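Local coordinates for protein CurF (Lyngbya majuscula, PDB 5DP2) that probably uses NADPH to form the cyclopropane ring in curacin A biosynthesis, as an unusual enoyl-acyl carrier protein reductase, at residues Phe187-Pro192 against His205-Arg210; Pro192-Val197 against Lys332-Ile337; Val229-Leu234 against Arg252-Gly257. One frame throughout, in Å; residues are numbered along the deposited sequence. Where two conformers were deposited one is given.

Contact 1 of 3, residues Phe187-Pro192 against His205-Arg210; sequences FATTSP and HVMNSR. With NAP (NADP nicotinamide-adenine-dinucleotide phosphate), chain B.
In the conformer given, the guanidinium of Arg210 lies flat against the adenine of NADP and, at its edge, meets Ser191 OG and phosphate oxygen O3X. Over one face sits adenine atom C6A, 3.2 Å above the plane and offset toward the rim; in that plane NE donates to Ser191 OG at 2.8 Å, while NH2 bonds O3X. At the other end of the contact the rings of Phe187 and His205 lie side by side and point the same way, planes 22° apart but slid so far that they barely overlap: His205 CD2 stands over one face of Phe187, and Met207 CE reaches its edge.

Between these ends runs the parallel pair of the beta-alpha-beta unit 185-190, 195-200, 205-208 of the Rossmann fold. Backbone bonds alternate from Ala188 N to His205 O, Met207 N to Ala188 O and Thr190 N to Met207 O. Ser209 N then reaches Thr190 O from well above the carbonyl plane, as the chain turns out of the strand. Thr189 and Met207 share the face that carries the two rings; Phe187, His205 and Met207 there touch helix 214-221, whereas Thr190 CG2 and Val206 CG1 touch at 4.0 Å beneath helix 195-200.

Beyond the strand ends, the 2'-phosphate that distinguishes NADP from NAD is held in part by the loop after strand 185-190. Ser191 OG, placed beside its own backbone N by chi1 of -64°, lets hydroxyl and amide converge on O2X, at 2.7 Å from OG and 3.0 Å from N. The same hydroxyl therefore joins phosphate to Arg210, whose charge probably helps to balance that of the phosphate. The backbone of Arg210 is itself positioned by an Asx turn, its N donating to Asn208 OD1 at 2.9 Å.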
# COMPACT_ATOMS: atom_id res chain seq x y z
N PHE A 187 1.75 -10.91 16.33
CA PHE A 187 0.40 -11.34 16.63
C PHE A 187 -0.44 -10.82 15.45
O PHE A 187 -0.37 -9.65 15.13
CB PHE A 187 -0.09 -10.71 17.94
CG PHE A 187 0.65 -11.17 19.17
CD1 PHE A 187 1.96 -10.81 19.42
CD2 PHE A 187 0.02 -11.95 20.11
CE1 PHE A 187 2.63 -11.23 20.54
CE2 PHE A 187 0.68 -12.38 21.24
CZ PHE A 187 1.99 -12.02 21.46
N ALA A 188 -1.15 -11.68 14.76
CA ALA A 188 -1.87 -11.27 13.55
C ALA A 188 -3.36 -11.46 13.73
O ALA A 188 -3.81 -12.37 14.42
CB ALA A 188 -1.39 -12.11 12.38
N THR A 189 -4.12 -10.60 13.05
CA THR A 189 -5.57 -10.84 12.90
C THR A 189 -5.93 -10.91 11.43
O THR A 189 -5.34 -10.24 10.58
CB THR A 189 -6.43 -9.79 13.62
OG1 THR A 189 -6.41 -8.57 12.87
CG2 THR A 189 -6.00 -9.59 15.06
N THR A 190 -6.93 -11.74 11.13
CA THR A 190 -7.47 -11.86 9.78
C THR A 190 -8.85 -12.51 9.91
O THR A 190 -9.28 -12.96 10.97
CB THR A 190 -6.52 -12.68 8.87
OG1 THR A 190 -7.00 -12.65 7.54
CG2 THR A 190 -6.41 -14.13 9.30
N SER A 191 -9.56 -12.57 8.79
CA SER A 191 -10.91 -13.14 8.81
C SER A 191 -10.82 -14.66 9.05
O SER A 191 -9.82 -15.30 8.70
CB SER A 191 -11.60 -12.84 7.49
OG SER A 191 -11.78 -11.45 7.31
N PRO A 192 -11.89 -15.27 9.60
CA PRO A 192 -11.81 -16.68 10.00
C PRO A 192 -11.29 -17.65 8.93
O PRO A 192 -10.53 -18.57 9.26
CB PRO A 192 -13.24 -16.99 10.44
CG PRO A 192 -13.70 -15.68 11.01
CD PRO A 192 -13.12 -14.63 10.11
N HIS A 205 0.62 -16.86 16.44
CA HIS A 205 -0.60 -16.31 17.04
C HIS A 205 -1.44 -15.59 15.98
O HIS A 205 -1.06 -14.51 15.53
CB HIS A 205 -0.26 -15.32 18.16
CG HIS A 205 0.43 -15.93 19.34
ND1 HIS A 205 -0.03 -17.06 19.99
CD2 HIS A 205 1.52 -15.53 20.03
CE1 HIS A 205 0.75 -17.33 21.02
NE2 HIS A 205 1.69 -16.41 21.07
N VAL A 206 -2.55 -16.19 15.59
CA VAL A 206 -3.43 -15.66 14.56
C VAL A 206 -4.86 -15.72 15.11
O VAL A 206 -5.32 -16.76 15.57
CB VAL A 206 -3.34 -16.43 13.23
CG1 VAL A 206 -4.18 -15.70 12.18
CG2 VAL A 206 -1.91 -16.60 12.75
N MET A 207 -5.54 -14.57 15.09
CA MET A 207 -6.85 -14.37 15.71
C MET A 207 -7.82 -13.78 14.69
O MET A 207 -7.40 -13.21 13.69
CB MET A 207 -6.72 -13.38 16.92
CG MET A 207 -5.87 -13.92 18.04
SD MET A 207 -5.26 -12.64 19.13
CE MET A 207 -3.94 -12.04 18.10
N ASN A 208 -9.10 -13.87 15.00
CA ASN A 208 -10.14 -13.29 14.16
C ASN A 208 -10.16 -11.77 14.29
O ASN A 208 -10.27 -11.22 15.39
CB ASN A 208 -11.49 -13.87 14.64
CG ASN A 208 -12.68 -13.39 13.84
OD1 ASN A 208 -12.55 -12.83 12.77
ND2 ASN A 208 -13.88 -13.64 14.37
N SER A 209 -10.09 -11.10 13.14
CA SER A 209 -10.16 -9.66 13.07
C SER A 209 -11.57 -9.08 12.98
O SER A 209 -11.73 -7.86 13.08
CB SER A 209 -9.47 -9.20 11.80
OG SER A 209 -10.17 -9.78 10.70
N ARG A 210 -12.57 -9.94 12.75
CA ARG A 210 -13.90 -9.48 12.36
C ARG A 210 -14.78 -9.12 13.53
O ARG A 210 -15.90 -8.63 13.32
CB ARG A 210 -14.57 -10.51 11.45
CG ARG A 210 -13.91 -10.61 10.09
CD ARG A 210 -14.51 -9.61 9.13
NE ARG A 210 -13.71 -9.52 7.89
CZ ARG A 210 -14.01 -8.70 6.87
NH1 ARG A 210 -15.09 -7.93 6.91
NH2 ARG A 210 -13.23 -8.65 5.80
PA NAP B . -5.79 -4.81 1.87
O1A NAP B . -5.23 -5.79 0.90
O2A NAP B . -5.27 -4.80 3.27
O5B NAP B . -7.38 -5.02 1.86
C5B NAP B . -8.20 -4.49 2.91
C4B NAP B . -8.12 -5.30 4.19
O4B NAP B . -9.09 -4.82 5.08
C3B NAP B . -8.34 -6.77 4.01
O3B NAP B . -7.13 -7.45 4.35
C2B NAP B . -9.50 -7.13 4.96
O2B NAP B . -9.33 -8.24 5.80
C1B NAP B . -9.57 -5.92 5.88
N9A NAP B . -10.91 -5.56 6.30
C8A NAP B . -11.81 -4.77 5.62
N7A NAP B . -12.96 -4.64 6.32
C5A NAP B . -12.79 -5.34 7.45
C6A NAP B . -13.60 -5.60 8.59
N6A NAP B . -14.84 -5.08 8.68
N1A NAP B . -13.10 -6.36 9.56
C2A NAP B . -11.86 -6.86 9.44
N3A NAP B . -11.01 -6.68 8.43
C4A NAP B . -11.49 -5.94 7.44
O3 NAP B . -5.68 -3.32 1.28
PN NAP B . -4.41 -2.35 1.21
O1N NAP B . -4.48 -1.64 -0.09
O2N NAP B . -3.16 -3.08 1.57
O5D NAP B . -4.77 -1.31 2.32
C5D NAP B . -4.80 -1.74 3.70
C4D NAP B . -5.55 -0.69 4.56
O4D NAP B . -4.65 0.36 4.83
C3D NAP B . -6.75 -0.03 3.87
O3D NAP B . -7.68 0.37 4.89
C2D NAP B . -6.13 1.16 3.17
O2D NAP B . -7.10 2.19 2.96
C1D NAP B . -5.05 1.56 4.14
N1N NAP B . -3.77 2.13 3.66
C2N NAP B . -3.34 3.31 4.15
C3N NAP B . -2.14 3.89 3.74
C7N NAP B . -1.71 5.20 4.31
O7N NAP B . -0.77 5.72 3.76
N7N NAP B . -2.37 5.69 5.40
C4N NAP B . -1.36 3.23 2.79
C5N NAP B . -1.82 2.01 2.30
C6N NAP B . -3.03 1.47 2.75
P2B NAP B . -9.45 -9.76 5.31
O1X NAP B . -8.26 -10.02 4.40
O2X NAP B . -9.40 -10.52 6.60
O3X NAP B . -10.76 -9.89 4.57

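Contact 2 of 3, residues Pro192-Val197 against Lys332-Ile337; sequences PHKISV and KHIGKI. With NAP (NADP nicotinamide-adenine-dinucleotide phosphate), chain B.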
# COMPACT_ATOMS: atom_id res chain seq x y z
N PRO A 192 -11.89 -15.27 9.60
CA PRO A 192 -11.81 -16.68 10.00
C PRO A 192 -11.29 -17.65 8.93
O PRO A 192 -10.53 -18.57 9.26
CB PRO A 192 -13.24 -16.99 10.44
CG PRO A 192 -13.70 -15.68 11.01
CD PRO A 192 -13.12 -14.63 10.11
N HIS A 193 -11.70 -17.49 7.67
CA HIS A 193 -11.32 -18.43 6.65
C HIS A 193 -9.89 -18.22 6.14
O HIS A 193 -9.42 -19.04 5.34
CB HIS A 193 -12.31 -18.44 5.48
CG HIS A 193 -12.23 -17.25 4.59
ND1 HIS A 193 -12.71 -16.02 4.96
CD2 HIS A 193 -11.74 -17.12 3.34
CE1 HIS A 193 -12.52 -15.18 3.96
NE2 HIS A 193 -11.93 -15.82 2.97
N LYS A 194 -9.23 -17.15 6.56
CA LYS A 194 -7.83 -16.89 6.22
C LYS A 194 -6.87 -17.23 7.35
O LYS A 194 -5.65 -17.21 7.13
CB LYS A 194 -7.64 -15.44 5.77
CG LYS A 194 -8.52 -15.05 4.60
CD LYS A 194 -8.25 -13.63 4.11
CE LYS A 194 -9.26 -13.18 3.07
NZ LYS A 194 -8.90 -11.86 2.48
N ILE A 195 -7.38 -17.56 8.54
CA ILE A 195 -6.50 -17.84 9.68
C ILE A 195 -5.54 -18.97 9.37
O ILE A 195 -4.34 -18.87 9.63
CB ILE A 195 -7.34 -18.11 10.95
CG1 ILE A 195 -7.99 -16.79 11.42
CG2 ILE A 195 -6.47 -18.73 12.05
CD1 ILE A 195 -8.95 -16.93 12.59
N SER A 196 -6.05 -20.07 8.82
CA SER A 196 -5.22 -21.22 8.53
C SER A 196 -4.11 -20.88 7.55
O SER A 196 -2.99 -21.43 7.64
CB SER A 196 -6.10 -22.35 7.94
OG SER A 196 -6.71 -21.95 6.71
N VAL A 197 -4.41 -20.00 6.61
CA VAL A 197 -3.44 -19.59 5.62
C VAL A 197 -2.26 -18.86 6.30
O VAL A 197 -1.09 -19.13 6.01
CB VAL A 197 -4.10 -18.69 4.52
CG1 VAL A 197 -3.06 -18.22 3.51
CG2 VAL A 197 -5.23 -19.43 3.82
N LYS A 332 -11.19 -11.35 -1.36
CA LYS A 332 -10.97 -12.73 -1.74
C LYS A 332 -9.52 -13.15 -1.72
O LYS A 332 -9.20 -14.27 -2.11
CB LYS A 332 -11.56 -12.98 -3.14
CG LYS A 332 -13.05 -12.76 -3.24
CD LYS A 332 -13.52 -13.04 -4.65
CE LYS A 332 -15.01 -13.09 -4.77
NZ LYS A 332 -15.42 -13.57 -6.13
N HIS A 333 -8.66 -12.24 -1.29
CA HIS A 333 -7.22 -12.33 -1.55
C HIS A 333 -6.36 -12.59 -0.32
O HIS A 333 -6.74 -12.40 0.82
CB HIS A 333 -6.78 -10.99 -2.16
CG HIS A 333 -6.91 -9.86 -1.21
ND1 HIS A 333 -8.08 -9.59 -0.52
CD2 HIS A 333 -5.99 -8.97 -0.79
CE1 HIS A 333 -7.85 -8.57 0.29
NE2 HIS A 333 -6.60 -8.17 0.14
N ILE A 334 -5.12 -12.99 -0.62
CA ILE A 334 -3.98 -12.88 0.30
C ILE A 334 -2.92 -12.08 -0.46
O ILE A 334 -2.52 -12.49 -1.57
CB ILE A 334 -3.39 -14.25 0.67
CG1 ILE A 334 -4.45 -15.19 1.25
CG2 ILE A 334 -2.17 -14.08 1.57
CD1 ILE A 334 -4.87 -14.82 2.64
N GLY A 335 -2.45 -10.98 0.10
CA GLY A 335 -1.38 -10.21 -0.57
C GLY A 335 -1.93 -9.17 -1.53
O GLY A 335 -2.72 -8.29 -1.11
N LYS A 336 -1.50 -9.25 -2.78
CA LYS A 336 -1.72 -8.20 -3.76
C LYS A 336 -2.54 -8.72 -4.97
O LYS A 336 -2.36 -9.86 -5.40
CB LYS A 336 -0.36 -7.63 -4.25
CG LYS A 336 -0.39 -6.15 -4.70
CD LYS A 336 -0.38 -5.18 -3.52
CE LYS A 336 -0.48 -3.71 -3.96
NZ LYS A 336 -0.39 -2.76 -2.82
N ILE A 337 -3.35 -7.82 -5.54
CA ILE A 337 -4.02 -8.09 -6.80
C ILE A 337 -3.32 -7.25 -7.86
O ILE A 337 -3.24 -6.02 -7.72
CB ILE A 337 -5.50 -7.80 -6.66
CG1 ILE A 337 -6.08 -8.71 -5.55
CG2 ILE A 337 -6.20 -8.01 -8.00
CD1 ILE A 337 -7.33 -8.13 -4.94
PA NAP B . -5.79 -4.81 1.87
O1A NAP B . -5.23 -5.79 0.90
O2A NAP B . -5.27 -4.80 3.27
O5B NAP B . -7.38 -5.02 1.86
C5B NAP B . -8.20 -4.49 2.91
C4B NAP B . -8.12 -5.30 4.19
O4B NAP B . -9.09 -4.82 5.08
C3B NAP B . -8.34 -6.77 4.01
O3B NAP B . -7.13 -7.45 4.35
C2B NAP B . -9.50 -7.13 4.96
O2B NAP B . -9.33 -8.24 5.80
C1B NAP B . -9.57 -5.92 5.88
N9A NAP B . -10.91 -5.56 6.30
C8A NAP B . -11.81 -4.77 5.62
N7A NAP B . -12.96 -4.64 6.32
C5A NAP B . -12.79 -5.34 7.45
C6A NAP B . -13.60 -5.60 8.59
N6A NAP B . -14.84 -5.08 8.68
N1A NAP B . -13.10 -6.36 9.56
C2A NAP B . -11.86 -6.86 9.44
N3A NAP B . -11.01 -6.68 8.43
C4A NAP B . -11.49 -5.94 7.44
O3 NAP B . -5.68 -3.32 1.28
PN NAP B . -4.41 -2.35 1.21
O1N NAP B . -4.48 -1.64 -0.09
O2N NAP B . -3.16 -3.08 1.57
O5D NAP B . -4.77 -1.31 2.32
C5D NAP B . -4.80 -1.74 3.70
C4D NAP B . -5.55 -0.69 4.56
O4D NAP B . -4.65 0.36 4.83
C3D NAP B . -6.75 -0.03 3.87
O3D NAP B . -7.68 0.37 4.89
C2D NAP B . -6.13 1.16 3.17
O2D NAP B . -7.10 2.19 2.96
C1D NAP B . -5.05 1.56 4.14
N1N NAP B . -3.77 2.13 3.66
C2N NAP B . -3.34 3.31 4.15
C3N NAP B . -2.14 3.89 3.74
C7N NAP B . -1.71 5.20 4.31
O7N NAP B . -0.77 5.72 3.76
N7N NAP B . -2.37 5.69 5.40
C4N NAP B . -1.36 3.23 2.79
C5N NAP B . -1.82 2.01 2.30
C6N NAP B . -3.03 1.47 2.75
P2B NAP B . -9.45 -9.76 5.31
O1X NAP B . -8.26 -10.02 4.40
O2X NAP B . -9.40 -10.52 6.60
O3X NAP B . -10.76 -9.89 4.57
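Extended beyond CG, with chi2, chi3 and chi4 all near 180°, the side chain of Lys194 carries its ammonium across to His333 O, while chi1 of 66° sets the imidazole of His333 between its own backbone N and carbonyl carbon, from where the ring reaches the cofactor. Lys194 NZ donates to His333 O at 2.8 Å, arriving in the carbonyl plane. It also donates to O1X of the 2'-phosphate of NADP at 2.7 Å, and Ser331 O accepts a further bond. The ammonium is thus gripped by one phosphate oxygen and two backbone carbonyls, an arrangement that probably fixes its position and strengthens its electrostatic hold on the phosphate.

His333 serves twice: its carbonyl takes the lysine, and its ring donates from NE2 to O1A of the pyrophosphate at 2.8 Å, with the oxygen near the ring plane and the bond fairly straight at 159°. The two residues together hold the cofactor at two separate phosphate groups.

Beside the polar contacts is a small apolar one. Ile334 CD1 meets the aliphatic CD of Lys194 at 3.9 Å as the two chains slide past each other in opposite directions, and Val197 CG1 comes tip to tip with the same methyl group, also at 3.9 Å.

In the fold, the contact brings the start of helix 195-200, which follows strand 185-190 of the parallel nucleotide-binding sheet, against the loop between helix 321-329 and strand 336-340, the latter part of the mixed sheet that it shares with strands 39-48 and 313-317.

Contact 3 of 3, residues Val229-Leu234 against Arg252-Gly257; sequences VIFNSL and RYIEIG. With NAP (NADP nicotinamide-adenine-dinucleotide phosphate), chain B.
Asn232 and Glu255 form the tightly knit end of this contact, where two parallel strands of the Rossmann-type sheet run out toward NADP. Their side chains lie side by side, the amide and carboxylate planes 78° apart, and Asn232 ND2 donates to the syn lone pair of Glu255 OE1 at 2.8 Å. The anti lone pair of that oxygen takes Tyr253 OH at 2.6 Å, so two donors grip it, while OE2 uses its own anti lone pair for Gly257 N. Asn232 in turn closes an Asx turn, OD1 accepting from Leu234 N, and ND2 also bonds Leu234 O. This buried network limits the rotation of the carboxylate and amide and probably helps to shape the two loops that meet the cofactor: Ile256 O accepts the nicotinamide carboxamide N7N at 2.9 Å, and Leu234 CD2 packs near adenine N3A at 3.5 Å.

Along the strands four backbone bonds keep the register, ending in a nearly straight one from Ile256 N to Asn232 O. On one face Val229 CG1 meets Ile254 CD1 at 3.7 Å, and Phe231 CD1 rests near Ile254 CG2 at 4.0 Å.

Partly exposed residues lie at both ends, Ser233 near the cofactor and Arg252 at the start of the strands; at Arg252 the chain bends at chi2 (96°) and chi3 (76°) to bring its guanidinium back over Val229. CG2 of the valine sits 3.5 Å above the centre of that plane, and the group's NH2 is held by Glu160 and Ala154 O.

Strand 227-232 lies between 161-164 and 251-255, and the latter continues the sheet to 275-278; helix 239-245 packs on the face that carries Ile230, Asn232 and Tyr253.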
# COMPACT_ATOMS: atom_id res chain seq x y z
N VAL A 229 3.55 -2.59 19.98
CA VAL A 229 3.27 -1.85 18.75
C VAL A 229 2.00 -2.46 18.17
O VAL A 229 1.85 -3.69 18.12
CB VAL A 229 4.42 -1.97 17.73
CG1 VAL A 229 4.12 -1.23 16.44
CG2 VAL A 229 5.73 -1.46 18.32
N ILE A 230 1.11 -1.58 17.66
CA ILE A 230 -0.04 -2.01 16.86
C ILE A 230 0.09 -1.34 15.49
O ILE A 230 0.31 -0.13 15.40
CB ILE A 230 -1.37 -1.64 17.54
CG1 ILE A 230 -1.51 -2.38 18.86
CG2 ILE A 230 -2.53 -1.95 16.60
CD1 ILE A 230 -2.72 -1.99 19.68
N PHE A 231 -0.09 -2.14 14.44
CA PHE A 231 -0.14 -1.66 13.05
C PHE A 231 -1.58 -1.89 12.59
O PHE A 231 -1.98 -3.02 12.31
CB PHE A 231 0.86 -2.44 12.20
CG PHE A 231 0.96 -1.96 10.77
CD1 PHE A 231 1.84 -0.94 10.44
CD2 PHE A 231 0.23 -2.54 9.76
CE1 PHE A 231 1.95 -0.49 9.13
CE2 PHE A 231 0.37 -2.10 8.45
CZ PHE A 231 1.22 -1.07 8.14
N ASN A 232 -2.36 -0.80 12.57
CA ASN A 232 -3.80 -0.89 12.37
C ASN A 232 -4.27 -0.16 11.12
O ASN A 232 -3.73 0.89 10.77
CB ASN A 232 -4.55 -0.29 13.56
CG ASN A 232 -6.04 -0.59 13.51
OD1 ASN A 232 -6.42 -1.73 13.18
ND2 ASN A 232 -6.88 0.39 13.80
N SER A 233 -5.33 -0.70 10.52
CA SER A 233 -6.11 -0.02 9.49
C SER A 233 -7.63 -0.10 9.74
O SER A 233 -8.39 0.40 8.92
CB SER A 233 -5.80 -0.59 8.12
OG SER A 233 -6.19 -1.94 8.01
N LEU A 234 -8.07 -0.76 10.81
CA LEU A 234 -9.51 -0.99 11.06
C LEU A 234 -10.00 0.06 12.03
O LEU A 234 -9.62 0.06 13.21
CB LEU A 234 -9.72 -2.41 11.61
CG LEU A 234 -9.15 -3.55 10.74
CD1 LEU A 234 -9.40 -4.90 11.39
CD2 LEU A 234 -9.71 -3.51 9.33
N ARG A 252 3.22 1.92 21.06
CA ARG A 252 3.17 2.73 19.86
C ARG A 252 2.03 2.25 18.96
O ARG A 252 1.98 1.09 18.57
CB ARG A 252 4.51 2.72 19.13
CG ARG A 252 5.66 3.31 19.97
CD ARG A 252 6.50 2.27 20.71
NE ARG A 252 7.40 1.58 19.80
CZ ARG A 252 8.07 0.47 20.11
NH1 ARG A 252 7.84 -0.17 21.25
NH2 ARG A 252 8.94 -0.01 19.25
N TYR A 253 1.13 3.19 18.64
CA TYR A 253 -0.08 2.93 17.86
C TYR A 253 0.09 3.54 16.48
O TYR A 253 0.02 4.77 16.36
CB TYR A 253 -1.28 3.50 18.64
CG TYR A 253 -2.60 3.53 17.96
CD1 TYR A 253 -2.91 2.75 16.86
CD2 TYR A 253 -3.58 4.45 18.39
CE1 TYR A 253 -4.12 2.90 16.17
CE2 TYR A 253 -4.78 4.60 17.73
CZ TYR A 253 -5.04 3.84 16.61
OH TYR A 253 -6.19 4.07 15.91
N ILE A 254 0.31 2.69 15.49
CA ILE A 254 0.41 3.11 14.10
C ILE A 254 -0.96 2.97 13.47
O ILE A 254 -1.57 1.89 13.49
CB ILE A 254 1.41 2.24 13.32
CG1 ILE A 254 2.79 2.16 14.00
CG2 ILE A 254 1.52 2.75 11.90
CD1 ILE A 254 3.56 0.97 13.49
N GLU A 255 -1.47 4.07 12.89
CA GLU A 255 -2.79 4.06 12.26
C GLU A 255 -2.65 4.47 10.80
O GLU A 255 -2.26 5.63 10.51
CB GLU A 255 -3.77 4.98 13.00
CG GLU A 255 -5.19 4.95 12.43
CD GLU A 255 -5.79 3.54 12.43
OE1 GLU A 255 -6.08 3.05 13.54
OE2 GLU A 255 -5.94 2.93 11.35
N ILE A 256 -2.99 3.54 9.91
CA ILE A 256 -2.98 3.84 8.48
C ILE A 256 -4.39 3.96 7.92
O ILE A 256 -4.55 4.36 6.76
CB ILE A 256 -2.12 2.86 7.66
CG1 ILE A 256 -2.72 1.45 7.57
CG2 ILE A 256 -0.69 2.83 8.21
CD1 ILE A 256 -1.99 0.52 6.62
N GLY A 257 -5.43 3.63 8.69
CA GLY A 257 -6.77 3.93 8.21
C GLY A 257 -6.95 5.45 8.20
O GLY A 257 -6.31 6.15 8.98
PA NAP B . -5.79 -4.81 1.87
O1A NAP B . -5.23 -5.79 0.90
O2A NAP B . -5.27 -4.80 3.27
O5B NAP B . -7.38 -5.02 1.86
C5B NAP B . -8.20 -4.49 2.91
C4B NAP B . -8.12 -5.30 4.19
O4B NAP B . -9.09 -4.82 5.08
C3B NAP B . -8.34 -6.77 4.01
O3B NAP B . -7.13 -7.45 4.35
C2B NAP B . -9.50 -7.13 4.96
O2B NAP B . -9.33 -8.24 5.80
C1B NAP B . -9.57 -5.92 5.88
N9A NAP B . -10.91 -5.56 6.30
C8A NAP B . -11.81 -4.77 5.62
N7A NAP B . -12.96 -4.64 6.32
C5A NAP B . -12.79 -5.34 7.45
C6A NAP B . -13.60 -5.60 8.59
N6A NAP B . -14.84 -5.08 8.68
N1A NAP B . -13.10 -6.36 9.56
C2A NAP B . -11.86 -6.86 9.44
N3A NAP B . -11.01 -6.68 8.43
C4A NAP B . -11.49 -5.94 7.44
O3 NAP B . -5.68 -3.32 1.28
PN NAP B . -4.41 -2.35 1.21
O1N NAP B . -4.48 -1.64 -0.09
O2N NAP B . -3.16 -3.08 1.57
O5D NAP B . -4.77 -1.31 2.32
C5D NAP B . -4.80 -1.74 3.70
C4D NAP B . -5.55 -0.69 4.56
O4D NAP B . -4.65 0.36 4.83
C3D NAP B . -6.75 -0.03 3.87
O3D NAP B . -7.68 0.37 4.89
C2D NAP B . -6.13 1.16 3.17
O2D NAP B . -7.10 2.19 2.96
C1D NAP B . -5.05 1.56 4.14
N1N NAP B . -3.77 2.13 3.66
C2N NAP B . -3.34 3.31 4.15
C3N NAP B . -2.14 3.89 3.74
C7N NAP B . -1.71 5.20 4.31
O7N NAP B . -0.77 5.72 3.76
N7N NAP B . -2.37 5.69 5.40
C4N NAP B . -1.36 3.23 2.79
C5N NAP B . -1.82 2.01 2.30
C6N NAP B . -3.03 1.47 2.75
P2B NAP B . -9.45 -9.76 5.31
O1X NAP B . -8.26 -10.02 4.40
O2X NAP B . -9.40 -10.52 6.60
O3X NAP B . -10.76 -9.89 4.57

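All three contacts meet NADP, at different places along it. Contacts 1 and 3 belong to the same six-stranded parallel sheet, order 3-2-1-4-5-6, on the two sides of strand 161-164; their centres are about 15 Å apart, and contact 1 closes before contact 3 opens. Contact 2 shares Pro192 with contact 1, with centres about 11 Å apart, and its helix 195-200 is the crossover between the two strands of contact 1. The stretch of chain between its two segments contains contact 3, about 20 Å away between centres, and returns from the nucleotide-binding sheet to the mixed sheet. The cofactor is thereby held from its 2'-phosphate to its nicotinamide.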